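Local coordinates for ABC transporter ATP-binding protein (Leptospira interrogans serovar Copenhageni, PDB 4HZI) that probably binds and hydrolyses ATP as the ATPase subunit of an orphan ABC transporter involved in manganese utilization and tolerance, at residues N32-L37 / P192-M197; N78-M83 / G89-F94; T207-F212 / P234-D239; K265-L270 / L275-I280. All coordinates share one frame; numbering follows the deposited sequence.

Contact 1 (N32-L37 / P192-M197); sequences NSLLSL and PDFLIM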
loop_
_atom_site.group_PDB
_atom_site.type_symbol
_atom_site.label_atom_id
_atom_site.label_comp_id
_atom_site.label_asym_id
_atom_site.label_seq_id
_atom_site.Cartn_x
_atom_site.Cartn_y
_atom_site.Cartn_z
ATOM N N ASN A 32 28.013 10.648 20.463
ATOM C CA ASN A 32 27.000 10.916 19.382
ATOM C C ASN A 32 25.994 9.767 19.100
ATOM O O ASN A 32 25.424 9.678 17.992
ATOM C CB ASN A 32 27.695 11.342 18.076
ATOM C CG ASN A 32 28.393 10.188 17.373
ATOM O OD1 ASN A 32 28.553 9.096 17.929
ATOM N ND2 ASN A 32 28.826 10.431 16.142
ATOM N N SER A 33 25.753 8.914 20.093
ATOM C CA SER A 33 24.599 7.998 20.026
ATOM C C SER A 33 23.345 8.849 20.254
ATOM O O SER A 33 23.210 9.462 21.305
ATOM C CB SER A 33 24.691 6.934 21.103
ATOM O OG SER A 33 23.490 6.155 21.107
ATOM N N LEU A 34 22.445 8.914 19.282
ATOM C CA LEU A 34 21.289 9.831 19.378
ATOM C C LEU A 34 20.055 9.048 19.922
ATOM O O LEU A 34 19.408 9.486 20.820
ATOM C CB LEU A 34 20.986 10.476 18.020
ATOM C CG LEU A 34 19.955 11.598 18.022
ATOM C CD1 LEU A 34 20.236 12.641 16.920
ATOM C CD2 LEU A 34 18.577 10.994 17.842
ATOM N N LEU A 35 19.746 7.922 19.324
ATOM C CA LEU A 35 18.679 7.023 19.818
ATOM C C LEU A 35 19.280 5.649 20.113
ATOM O O LEU A 35 20.007 5.060 19.286
ATOM C CB LEU A 35 17.587 6.876 18.789
ATOM C CG LEU A 35 16.425 5.957 19.217
ATOM C CD1 LEU A 35 15.664 6.598 20.366
ATOM C CD2 LEU A 35 15.485 5.617 18.091
ATOM N N SER A 36 18.984 5.113 21.294
ATOM C CA SER A 36 19.433 3.770 21.588
ATOM C C SER A 36 18.359 2.995 22.329
ATOM O O SER A 36 17.736 3.532 23.236
ATOM C CB SER A 36 20.712 3.724 22.377
ATOM O OG SER A 36 20.596 4.332 23.608
ATOM N N LEU A 37 18.155 1.773 21.873
ATOM C CA LEU A 37 17.262 0.815 22.528
ATOM C C LEU A 37 18.118 -0.385 22.908
ATOM O O LEU A 37 18.848 -0.933 22.072
ATOM C CB LEU A 37 16.179 0.366 21.590
ATOM C CG LEU A 37 15.023 1.347 21.374
ATOM C CD1 LEU A 37 15.446 2.576 20.570
ATOM C CD2 LEU A 37 13.873 0.667 20.707
ATOM N N PRO A 192 13.466 19.331 15.228
ATOM C CA PRO A 192 13.691 18.200 16.122
ATOM C C PRO A 192 15.055 17.567 15.981
ATOM O O PRO A 192 15.710 17.713 14.970
ATOM C CB PRO A 192 12.611 17.206 15.693
ATOM C CG PRO A 192 12.418 17.483 14.235
ATOM C CD PRO A 192 12.609 18.975 14.094
ATOM N N ASP A 193 15.432 16.787 16.974
ATOM C CA ASP A 193 16.721 16.083 17.004
ATOM C C ASP A 193 16.735 14.993 15.945
ATOM O O ASP A 193 17.761 14.736 15.304
ATOM C CB ASP A 193 16.907 15.456 18.388
ATOM C CG ASP A 193 17.114 16.499 19.504
ATOM O OD1 ASP A 193 17.551 17.619 19.190
ATOM O OD2 ASP A 193 16.854 16.178 20.697
ATOM N N PHE A 194 15.587 14.347 15.773
ATOM C CA PHE A 194 15.394 13.315 14.767
ATOM C C PHE A 194 13.945 13.198 14.269
ATOM O O PHE A 194 12.992 13.675 14.909
ATOM C CB PHE A 194 16.049 11.976 15.139
ATOM C CG PHE A 194 15.178 11.000 15.886
ATOM C CD1 PHE A 194 15.016 11.111 17.245
ATOM C CD2 PHE A 194 14.608 9.940 15.237
ATOM C CE1 PHE A 194 14.258 10.184 17.949
ATOM C CE2 PHE A 194 13.827 9.008 15.918
ATOM C CZ PHE A 194 13.639 9.139 17.254
ATOM N N LEU A 195 13.800 12.571 13.116
ATOM C CA LEU A 195 12.531 12.445 12.437
ATOM C C LEU A 195 12.144 10.989 12.268
ATOM O O LEU A 195 12.935 10.141 11.840
ATOM C CB LEU A 195 12.641 13.079 11.056
ATOM C CG LEU A 195 11.465 12.904 10.101
ATOM C CD1 LEU A 195 10.131 13.398 10.651
ATOM C CD2 LEU A 195 11.809 13.702 8.856
ATOM N N ILE A 196 10.901 10.689 12.583
ATOM C CA ILE A 196 10.359 9.378 12.260
ATOM C C ILE A 196 9.397 9.470 11.089
ATOM O O ILE A 196 8.427 10.217 11.142
ATOM C CB ILE A 196 9.586 8.773 13.448
ATOM C CG1 ILE A 196 10.442 8.649 14.690
ATOM C CG2 ILE A 196 9.038 7.420 13.029
ATOM C CD1 ILE A 196 9.660 8.179 15.933
ATOM N N MET A 197 9.675 8.748 10.007
ATOM C CA MET A 197 8.768 8.690 8.879
ATOM C C MET A 197 8.114 7.301 8.835
ATOM O O MET A 197 8.724 6.307 8.467
ATOM C CB MET A 197 9.481 8.976 7.574
ATOM C CG MET A 197 9.903 10.435 7.499
ATOM S SD MET A 197 10.746 10.738 5.972
ATOM C CE MET A 197 12.402 10.504 6.592
#

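Contact 2 (N78-M83 / G89-F94); sequences NLIYGM and GTIRLF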
loop_
_atom_site.group_PDB
_atom_site.type_symbol
_atom_site.label_atom_id
_atom_site.label_comp_id
_atom_site.label_asym_id
_atom_site.label_seq_id
_atom_site.Cartn_x
_atom_site.Cartn_y
_atom_site.Cartn_z
ATOM N N ASN A 78 5.311 3.906 18.492
ATOM C CA ASN A 78 4.604 4.412 19.680
ATOM C C ASN A 78 5.454 4.461 20.946
ATOM O O ASN A 78 5.387 5.422 21.728
ATOM C CB ASN A 78 3.320 3.621 19.935
ATOM C CG ASN A 78 2.287 3.826 18.859
ATOM O OD1 ASN A 78 2.338 4.783 18.105
ATOM N ND2 ASN A 78 1.340 2.927 18.786
ATOM N N LEU A 79 6.307 3.465 21.127
ATOM C CA LEU A 79 7.204 3.399 22.234
ATOM C C LEU A 79 8.290 4.446 22.075
ATOM O O LEU A 79 8.592 5.196 22.996
ATOM C CB LEU A 79 7.741 1.976 22.326
ATOM C CG LEU A 79 8.449 1.597 23.615
ATOM C CD1 LEU A 79 8.436 0.101 23.842
ATOM C CD2 LEU A 79 9.887 2.113 23.608
ATOM N N ILE A 80 8.875 4.544 20.866
ATOM C CA ILE A 80 9.870 5.612 20.638
ATOM C C ILE A 80 9.294 7.043 20.844
ATOM O O ILE A 80 9.990 7.927 21.335
ATOM C CB ILE A 80 10.531 5.430 19.245
ATOM C CG1 ILE A 80 11.328 4.127 19.218
ATOM C CG2 ILE A 80 11.439 6.600 18.889
ATOM C CD1 ILE A 80 11.770 3.632 17.867
ATOM N N TYR A 81 8.003 7.239 20.581
ATOM C CA TYR A 81 7.369 8.539 20.714
ATOM C C TYR A 81 6.787 8.767 22.110
ATOM O O TYR A 81 6.104 9.771 22.350
ATOM C CB TYR A 81 6.302 8.702 19.626
ATOM C CG TYR A 81 5.909 10.134 19.306
ATOM C CD1 TYR A 81 6.866 11.102 19.010
ATOM C CD2 TYR A 81 4.569 10.523 19.300
ATOM C CE1 TYR A 81 6.496 12.429 18.720
ATOM C CE2 TYR A 81 4.200 11.823 18.976
ATOM C CZ TYR A 81 5.165 12.773 18.695
ATOM O OH TYR A 81 4.780 14.076 18.408
ATOM N N GLY A 82 7.057 7.854 23.033
ATOM C CA GLY A 82 6.632 7.988 24.445
ATOM C C GLY A 82 5.143 7.761 24.703
ATOM O O GLY A 82 4.593 8.273 25.712
ATOM N N MET A 83 4.480 7.024 23.816
ATOM C CA MET A 83 3.020 6.793 23.917
ATOM C C MET A 83 2.697 5.549 24.740
ATOM O O MET A 83 1.596 5.440 25.302
ATOM C CB MET A 83 2.336 6.668 22.551
ATOM C CG MET A 83 2.305 7.905 21.660
ATOM S SD MET A 83 0.970 9.097 21.973
ATOM C CE MET A 83 -0.473 8.038 21.871
ATOM N N GLY A 89 13.860 -3.217 29.608
ATOM C CA GLY A 89 14.904 -2.692 28.739
ATOM C C GLY A 89 15.030 -1.192 28.881
ATOM O O GLY A 89 14.299 -0.565 29.644
ATOM N N THR A 90 15.960 -0.604 28.128
ATOM C CA THR A 90 16.304 0.776 28.298
ATOM C C THR A 90 16.297 1.484 26.944
ATOM O O THR A 90 16.803 0.924 25.973
ATOM C CB THR A 90 17.712 0.906 28.903
ATOM O OG1 THR A 90 17.750 0.223 30.167
ATOM C CG2 THR A 90 18.067 2.356 29.129
ATOM N N ILE A 91 15.721 2.681 26.911
ATOM C CA ILE A 91 15.682 3.506 25.686
ATOM C C ILE A 91 16.164 4.886 26.082
ATOM O O ILE A 91 15.821 5.402 27.171
ATOM C CB ILE A 91 14.298 3.461 25.016
ATOM C CG1 ILE A 91 14.248 4.470 23.848
ATOM C CG2 ILE A 91 13.183 3.713 26.025
ATOM C CD1 ILE A 91 13.061 4.277 22.947
ATOM N N ARG A 92 17.033 5.467 25.241
ATOM C CA ARG A 92 17.630 6.742 25.548
ATOM C C ARG A 92 17.607 7.633 24.318
ATOM O O ARG A 92 17.752 7.147 23.182
ATOM C CB ARG A 92 19.095 6.573 25.933
ATOM C CG ARG A 92 19.381 5.800 27.192
ATOM C CD ARG A 92 20.883 5.572 27.328
ATOM N NE ARG A 92 21.152 4.543 28.318
ATOM C CZ ARG A 92 21.357 4.755 29.614
ATOM N NH1 ARG A 92 21.348 5.991 30.126
ATOM N NH2 ARG A 92 21.588 3.714 30.410
ATOM N N LEU A 93 17.421 8.914 24.578
ATOM C CA LEU A 93 17.684 9.973 23.640
ATOM C C LEU A 93 18.962 10.633 24.117
ATOM O O LEU A 93 19.058 11.144 25.251
ATOM C CB LEU A 93 16.469 10.919 23.576
ATOM C CG LEU A 93 16.575 12.089 22.601
ATOM C CD1 LEU A 93 16.688 11.564 21.167
ATOM C CD2 LEU A 93 15.370 12.995 22.778
ATOM N N PHE A 94 19.983 10.570 23.274
ATOM C CA PHE A 94 21.350 10.936 23.682
ATOM C C PHE A 94 21.669 10.200 24.985
ATOM O O PHE A 94 21.474 8.988 25.069
ATOM C CB PHE A 94 21.519 12.479 23.744
ATOM C CG PHE A 94 21.374 13.171 22.392
ATOM C CD1 PHE A 94 22.340 13.014 21.398
ATOM C CD2 PHE A 94 20.274 13.977 22.120
ATOM C CE1 PHE A 94 22.193 13.638 20.165
ATOM C CE2 PHE A 94 20.123 14.600 20.892
ATOM C CZ PHE A 94 21.085 14.428 19.914
#

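Contact 3 (T207-F212 / P234-D239); sequences TAREDF and PEEIPD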
loop_
_atom_site.group_PDB
_atom_site.type_symbol
_atom_site.label_atom_id
_atom_site.label_comp_id
_atom_site.label_asym_id
_atom_site.label_seq_id
_atom_site.Cartn_x
_atom_site.Cartn_y
_atom_site.Cartn_z
ATOM N N THR A 207 4.176 7.124 -9.337
ATOM C CA THR A 207 4.477 8.476 -9.804
ATOM C C THR A 207 4.535 9.416 -8.596
ATOM O O THR A 207 5.449 10.243 -8.458
ATOM C CB THR A 207 3.398 8.945 -10.809
ATOM O OG1 THR A 207 3.284 8.005 -11.908
ATOM C CG2 THR A 207 3.729 10.310 -11.382
ATOM N N ALA A 208 3.536 9.306 -7.741
ATOM C CA ALA A 208 3.467 10.096 -6.534
ATOM C C ALA A 208 4.606 9.757 -5.571
ATOM O O ALA A 208 5.141 10.653 -4.860
ATOM C CB ALA A 208 2.133 9.873 -5.865
ATOM N N ARG A 209 4.989 8.493 -5.539
ATOM C CA ARG A 209 6.072 8.048 -4.675
ATOM C C ARG A 209 7.393 8.657 -5.157
ATOM O O ARG A 209 8.194 9.149 -4.368
ATOM C CB ARG A 209 6.171 6.504 -4.658
ATOM C CG ARG A 209 7.281 5.972 -3.798
ATOM C CD ARG A 209 7.302 4.459 -3.768
ATOM N NE ARG A 209 7.935 3.957 -4.975
ATOM C CZ ARG A 209 7.628 2.852 -5.636
ATOM N NH1 ARG A 209 6.642 2.073 -5.263
ATOM N NH2 ARG A 209 8.329 2.554 -6.723
ATOM N N GLU A 210 7.611 8.604 -6.461
ATOM C CA GLU A 210 8.778 9.254 -7.054
ATOM C C GLU A 210 8.854 10.722 -6.767
ATOM O O GLU A 210 9.944 11.243 -6.502
ATOM C CB GLU A 210 8.844 9.024 -8.539
ATOM C CG GLU A 210 9.637 7.802 -8.871
ATOM C CD GLU A 210 11.043 7.865 -8.285
ATOM O OE1 GLU A 210 11.880 8.628 -8.786
ATOM O OE2 GLU A 210 11.296 7.139 -7.321
ATOM N N ASP A 211 7.727 11.391 -6.843
ATOM C CA ASP A 211 7.656 12.811 -6.545
ATOM C C ASP A 211 8.093 13.119 -5.102
ATOM O O ASP A 211 8.926 14.010 -4.838
ATOM C CB ASP A 211 6.237 13.289 -6.740
ATOM C CG ASP A 211 6.105 14.814 -6.695
ATOM O OD1 ASP A 211 7.105 15.538 -6.929
ATOM O OD2 ASP A 211 5.017 15.285 -6.352
ATOM N N PHE A 212 7.528 12.371 -4.161
ATOM C CA PHE A 212 7.854 12.584 -2.773
ATOM C C PHE A 212 9.310 12.186 -2.447
ATOM O O PHE A 212 10.015 12.899 -1.724
ATOM C CB PHE A 212 6.872 11.794 -1.857
ATOM C CG PHE A 212 7.310 11.773 -0.418
ATOM C CD1 PHE A 212 7.378 12.954 0.311
ATOM C CD2 PHE A 212 7.739 10.590 0.177
ATOM C CE1 PHE A 212 7.794 12.961 1.624
ATOM C CE2 PHE A 212 8.165 10.606 1.480
ATOM C CZ PHE A 212 8.214 11.780 2.196
ATOM N N PRO A 234 10.507 -2.811 0.445
ATOM C CA PRO A 234 11.882 -2.410 0.170
ATOM C C PRO A 234 12.019 -1.386 -0.936
ATOM O O PRO A 234 12.912 -0.517 -0.849
ATOM C CB PRO A 234 12.541 -3.731 -0.218
ATOM C CG PRO A 234 11.847 -4.703 0.628
ATOM C CD PRO A 234 10.415 -4.279 0.582
ATOM N N GLU A 235 11.109 -1.390 -1.899
ATOM C CA GLU A 235 11.205 -0.443 -3.024
ATOM C C GLU A 235 10.957 1.011 -2.667
ATOM O O GLU A 235 11.273 1.886 -3.458
ATOM C CB GLU A 235 10.295 -0.847 -4.215
ATOM C CG GLU A 235 8.808 -0.826 -3.918
ATOM C CD GLU A 235 8.295 -2.127 -3.251
ATOM O OE1 GLU A 235 9.056 -2.938 -2.617
ATOM O OE2 GLU A 235 7.096 -2.351 -3.404
ATOM N N GLU A 236 10.428 1.268 -1.472
ATOM C CA GLU A 236 10.142 2.600 -0.972
ATOM C C GLU A 236 11.319 3.272 -0.290
ATOM O O GLU A 236 11.144 4.364 0.269
ATOM C CB GLU A 236 9.019 2.517 0.072
ATOM C CG GLU A 236 7.660 2.246 -0.530
ATOM C CD GLU A 236 6.558 2.052 0.498
ATOM O OE1 GLU A 236 6.787 2.176 1.740
ATOM O OE2 GLU A 236 5.444 1.822 0.031
ATOM N N ILE A 237 12.474 2.601 -0.234
ATOM C CA ILE A 237 13.594 3.072 0.601
ATOM C C ILE A 237 14.557 3.898 -0.238
ATOM O O ILE A 237 15.221 3.355 -1.093
ATOM C CB ILE A 237 14.391 1.890 1.203
ATOM C CG1 ILE A 237 13.472 1.060 2.108
ATOM C CG2 ILE A 237 15.544 2.418 2.015
ATOM C CD1 ILE A 237 14.018 -0.272 2.523
ATOM N N PRO A 238 14.711 5.187 0.069
ATOM C CA PRO A 238 15.669 5.983 -0.706
ATOM C C PRO A 238 17.117 5.564 -0.501
ATOM O O PRO A 238 17.493 4.996 0.539
ATOM C CB PRO A 238 15.516 7.398 -0.145
ATOM C CG PRO A 238 14.398 7.394 0.771
ATOM C CD PRO A 238 13.950 5.982 1.035
ATOM N N ASP A 239 17.959 5.954 -1.447
ATOM C CA ASP A 239 19.367 5.601 -1.406
ATOM C C ASP A 239 20.188 6.106 -0.232
ATOM O O ASP A 239 21.232 5.536 0.063
ATOM C CB ASP A 239 20.061 6.047 -2.718
ATOM C CG ASP A 239 20.234 7.592 -2.839
ATOM O OD1 ASP A 239 19.655 8.399 -2.056
ATOM O OD2 ASP A 239 20.974 8.004 -3.764
HETATM O O HOH W 1 5.210 1.611 -2.592
#

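Contact 4 (K265-L270 / L275-I280); sequences KNLEDL and LQVQRI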
loop_
_atom_site.group_PDB
_atom_site.type_symbol
_atom_site.label_atom_id
_atom_site.label_comp_id
_atom_site.label_asym_id
_atom_site.label_seq_id
_atom_site.Cartn_x
_atom_site.Cartn_y
_atom_site.Cartn_z
ATOM N N LYS A 265 20.225 -13.853 2.021
ATOM C CA LYS A 265 20.013 -14.684 3.197
ATOM C C LYS A 265 19.194 -14.051 4.338
ATOM O O LYS A 265 18.289 -14.680 4.895
ATOM C CB LYS A 265 21.354 -15.151 3.797
ATOM C CG LYS A 265 21.172 -16.314 4.759
ATOM C CD LYS A 265 21.798 -16.064 6.127
ATOM C CE LYS A 265 21.270 -17.041 7.179
ATOM N NZ LYS A 265 21.303 -16.465 8.557
ATOM N N ASN A 266 19.562 -12.825 4.700
ATOM C CA ASN A 266 18.885 -12.082 5.778
ATOM C C ASN A 266 17.419 -11.727 5.377
ATOM O O ASN A 266 16.531 -11.881 6.202
ATOM C CB ASN A 266 19.656 -10.842 6.155
ATOM C CG ASN A 266 20.873 -11.152 7.074
ATOM O OD1 ASN A 266 20.831 -12.087 7.859
ATOM N ND2 ASN A 266 21.922 -10.401 6.941
ATOM N N LEU A 267 17.211 -11.331 4.115
ATOM C CA LEU A 267 15.846 -11.087 3.639
ATOM C C LEU A 267 15.007 -12.367 3.511
ATOM O O LEU A 267 13.804 -12.363 3.817
ATOM C CB LEU A 267 15.854 -10.292 2.335
ATOM C CG LEU A 267 16.393 -8.883 2.483
ATOM C CD1 LEU A 267 16.270 -8.120 1.186
ATOM C CD2 LEU A 267 15.716 -8.103 3.603
ATOM N N GLU A 268 15.619 -13.477 3.086
ATOM C CA GLU A 268 14.882 -14.761 3.072
ATOM C C GLU A 268 14.524 -15.183 4.496
ATOM O O GLU A 268 13.490 -15.766 4.738
ATOM C CB GLU A 268 15.668 -15.864 2.320
ATOM C CG GLU A 268 15.826 -15.583 0.821
ATOM C CD GLU A 268 16.644 -16.599 0.039
ATOM O OE1 GLU A 268 17.388 -17.395 0.663
ATOM O OE2 GLU A 268 16.581 -16.565 -1.219
ATOM N N ASP A 269 15.359 -14.828 5.471
ATOM C CA ASP A 269 15.048 -15.108 6.847
ATOM C C ASP A 269 13.885 -14.222 7.291
ATOM O O ASP A 269 12.977 -14.669 7.975
ATOM C CB ASP A 269 16.262 -14.882 7.747
ATOM C CG ASP A 269 16.022 -15.300 9.183
ATOM O OD1 ASP A 269 15.021 -15.985 9.441
ATOM O OD2 ASP A 269 16.836 -14.940 10.068
ATOM N N LEU A 270 13.855 -12.978 6.824
ATOM C CA LEU A 270 12.767 -12.093 7.179
ATOM C C LEU A 270 11.408 -12.531 6.530
ATOM O O LEU A 270 10.383 -12.469 7.156
ATOM C CB LEU A 270 13.109 -10.664 6.719
ATOM C CG LEU A 270 12.097 -9.591 6.998
ATOM C CD1 LEU A 270 11.853 -9.422 8.481
ATOM C CD2 LEU A 270 12.551 -8.283 6.365
ATOM N N LEU A 275 14.199 -15.443 -2.482
ATOM C CA LEU A 275 14.154 -14.102 -3.036
ATOM C C LEU A 275 15.309 -13.833 -3.959
ATOM O O LEU A 275 16.412 -14.361 -3.803
ATOM C CB LEU A 275 14.236 -13.062 -1.913
ATOM C CG LEU A 275 13.121 -13.088 -0.887
ATOM C CD1 LEU A 275 13.454 -12.235 0.322
ATOM C CD2 LEU A 275 11.811 -12.631 -1.502
ATOM N N GLN A 276 15.049 -12.963 -4.913
ATOM C CA GLN A 276 16.044 -12.422 -5.803
ATOM C C GLN A 276 16.169 -10.966 -5.360
ATOM O O GLN A 276 15.172 -10.186 -5.423
ATOM C CB GLN A 276 15.525 -12.523 -7.240
ATOM C CG GLN A 276 16.488 -12.089 -8.324
ATOM C CD GLN A 276 17.596 -13.097 -8.486
ATOM O OE1 GLN A 276 17.356 -14.248 -8.857
ATOM N NE2 GLN A 276 18.812 -12.687 -8.165
ATOM N N VAL A 277 17.354 -10.599 -4.875
ATOM C CA VAL A 277 17.598 -9.264 -4.357
ATOM C C VAL A 277 18.625 -8.552 -5.200
ATOM O O VAL A 277 19.710 -9.078 -5.443
ATOM C CB VAL A 277 18.097 -9.300 -2.902
ATOM C CG1 VAL A 277 18.342 -7.892 -2.376
ATOM C CG2 VAL A 277 17.104 -10.048 -2.020
ATOM N N GLN A 278 18.324 -7.351 -5.639
ATOM C CA GLN A 278 19.298 -6.619 -6.440
ATOM C C GLN A 278 19.023 -5.156 -6.416
ATOM O O GLN A 278 17.993 -4.702 -5.880
ATOM C CB GLN A 278 19.294 -7.143 -7.874
ATOM C CG GLN A 278 17.969 -6.920 -8.601
ATOM C CD GLN A 278 17.807 -7.790 -9.836
ATOM O OE1 GLN A 278 17.094 -8.822 -9.839
ATOM N NE2 GLN A 278 18.426 -7.351 -10.913
ATOM N N ARG A 279 19.946 -4.382 -6.965
ATOM C CA ARG A 279 19.738 -2.965 -7.113
ATOM C C ARG A 279 19.462 -2.574 -8.546
ATOM O O ARG A 279 20.185 -2.967 -9.466
ATOM C CB ARG A 279 20.889 -2.153 -6.497
ATOM C CG ARG A 279 20.651 -2.106 -4.991
ATOM C CD ARG A 279 21.363 -1.068 -4.231
ATOM N NE ARG A 279 21.198 0.332 -4.544
ATOM C CZ ARG A 279 20.320 1.172 -3.985
ATOM N NH1 ARG A 279 19.359 0.765 -3.163
ATOM N NH2 ARG A 279 20.378 2.450 -4.299
ATOM N N ILE A 280 18.385 -1.814 -8.732
ATOM C CA ILE A 280 18.005 -1.372 -10.076
ATOM C C ILE A 280 17.692 0.087 -10.004
ATOM O O ILE A 280 16.928 0.512 -9.150
ATOM C CB ILE A 280 16.813 -2.177 -10.620
ATOM C CG1 ILE A 280 17.167 -3.664 -10.675
ATOM C CG2 ILE A 280 16.441 -1.699 -12.017
ATOM C CD1 ILE A 280 16.011 -4.578 -10.989
#

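Contact 1 (N32-L37 / P192-M197)
L34 lays its CD2 methyl against the root of the F194 ring, with CD2 3.6 Å from CD1 and 3.8 Å from CB of F194. This is where the two sheets of the ABC ATPase fold meet: 36-42 is an inner strand of the antiparallel sheet, with 33-34 leading into it, whereas 194-198 is a strand of the mixed core sheet. No hydrogen bond joins the segments, so the junction is made by apolar packing. A classic beta bulge explains how consecutive residues share the work, since L34 and L35 both stand opposite I57 of strand 53-58. Each leucine carries CG trans to its own nitrogen (chi1 -171° for L34, -180° for L35), and both reach the same phenyl group at different points. L34 occupies the CB-CG-CD1 end, while L35 comes to the far end of the ring with CD2 4.1 Å from F194 CZ. I110 of strand 110-113 also packs on F194, adding a core-sheet neighbour to the buried ring. D193, at the margin, turns its carboxylate to a salt bridge with R109; its backbone is what L34 meets, the second methyl, CD1, lying 3.6 Å from D193 O.

Contact 2 (N78-M83 / G89-F94)
I91 pushes its CD1 methyl between two consecutive residues at the end of helix 73-80, and all the contact across the segments is apolar. I91 CD1 lies 3.9 Å from L79 CD2 and 4.1 Å from I80 CG1, so a single methyl from the strand meets a branch tip of one helix residue and a methylene of the next. With CG1 trans to the nitrogen (chi1 173°), I91 extends this longer branch toward the helix. The approaches differ: L79 and I91 run past one another in opposite senses, whereas I80 and I91 meet nearly at right angles. L79 starts out beside the strand, and it is its outer end that closes in.

Within 78-83, backbone hydrogen bonds end the helix in a Schellman motif. M83 N bonds to N78 O at 2.8 Å and G82 N to L79 O at 3.1 Å, with G82 as the C-prime residue at a positive phi of 74°. Side chains from farther along take up other carbonyls: Y98 OH reaches I80 O, and R107 NH1 reaches Y81 O.

The N-terminal end of the helix probably belongs to a Walker A P-loop, as expected in this family. Strand 90-93 presents I91 to the helix from the antiparallel sheet, where L37 and I40 of the neighbouring strand 36-42 pack on I91; I40 also packs on L79, and helix 103-108 adds L106 against L93.

Contact 3 (T207-F212 / P234-D239)
E235 is the first residue of 234-239 to meet helix 206-222, placing its CG over one face of the R209 guanidinium, 3.9 Å from NH1. Bent at chi2 (-84°), E235 leads with CG and keeps its carboxylate off the guanidinium, the two planes standing 85° apart. R209 NH1 and E235 OE2 remain 4.8 Å apart, so the opposite charges may attract without forming a salt bridge. E235 also packs on E235 of the second subunit.

E236 comes next and meets the arginine nearer its backbone, with its CG 3.9 Å from R209 CD. Here the link is a water, which accepts from R209 NH1 at 3.1 Å and donates to E236 OE2 at 2.6 Å. The other carboxylate oxygen, OE1, is hydrogen-bonded to T231, which, with the water on OE2, probably limits rotation of the group. R209 reaches this place by a bend at chi3 (80°); its NE is buried here with no partner in the model.

In ABC ATPases the region after strand 227-231 carries the switch histidine (H-loop), and helix 206-222 follows the D-loop near the dimer interface. Consistent with this, T207 and A208 pack on R68 of the second subunit, and T207 OG1 bonds to Y271 O there.

I237 then closes the 3-10 turn, its N 3.2 Å from P234 O.

Contact 4 (K265-L270 / L275-I280)
A helix-turn-strand unit opens the C-terminal beta hairpin here: helix 264-271 is followed, after a short turn, by strand 275-280, which pairs antiparallel with 283-288. The short axes of 265-270 and 275-280 pass 8.8 Å apart, and their directions differ by 134°, so the chain largely doubles back on itself. Contacts are accordingly made by residues near the start of the strand and by one face of the helix.

The polar element is a hydrogen bond from L275 N to E268 OE2, 2.9 Å long and nearly straight at 172°. The amide approaches the carboxylate on its anti side, 20° out of the plane. E268 begins with its CB directed past the strand; CG lies trans to the carbonyl carbon and the chain is extended beyond it, bringing the carboxylate up to the first amide of the strand while CG passes 4.0 Å from L275 CB. The same OE2 lies close to OE2 of E264, and two neighbouring carboxylates would probably raise the affinity of one of them for a proton.

Apolar packing completes the junction. L267 sets its CD1 3.8 Å from V277 CG2, the two side chains crossing nearly at right angles, and V286 from the partner strand of the hairpin packs on both L267 and L275. L66 of the core sheet touches L267 too, while L206 of the second subunit packs on L275. L275 folds back over the helix backbone: its CD1 is 3.7 Å from L267 CB and 3.5 Å from L267 O.

Contacts 1 and 2 lie 10 Å apart, centre to centre, and share the antiparallel sheet: strands 36-42 and 90-93 are neighbours, with S36 O 2.9 Å from R92 N. Along the chain, both segments of contact 2 fall between those of contact 1. Contacts 3 and 4 follow in series. Strand 194-198 leads on to helix 206-222, carrying the chain from contact 1 to contact 3, whose centres are about 22 Å apart on opposite sides of the chain's centre. The centres of contacts 3 and 4 are about 18 Å apart, with D239 packing on R279. Thus contacts 1 and 2 join the sheets and helix within the subunit, whereas contacts 3 and 4 both touch the second subunit.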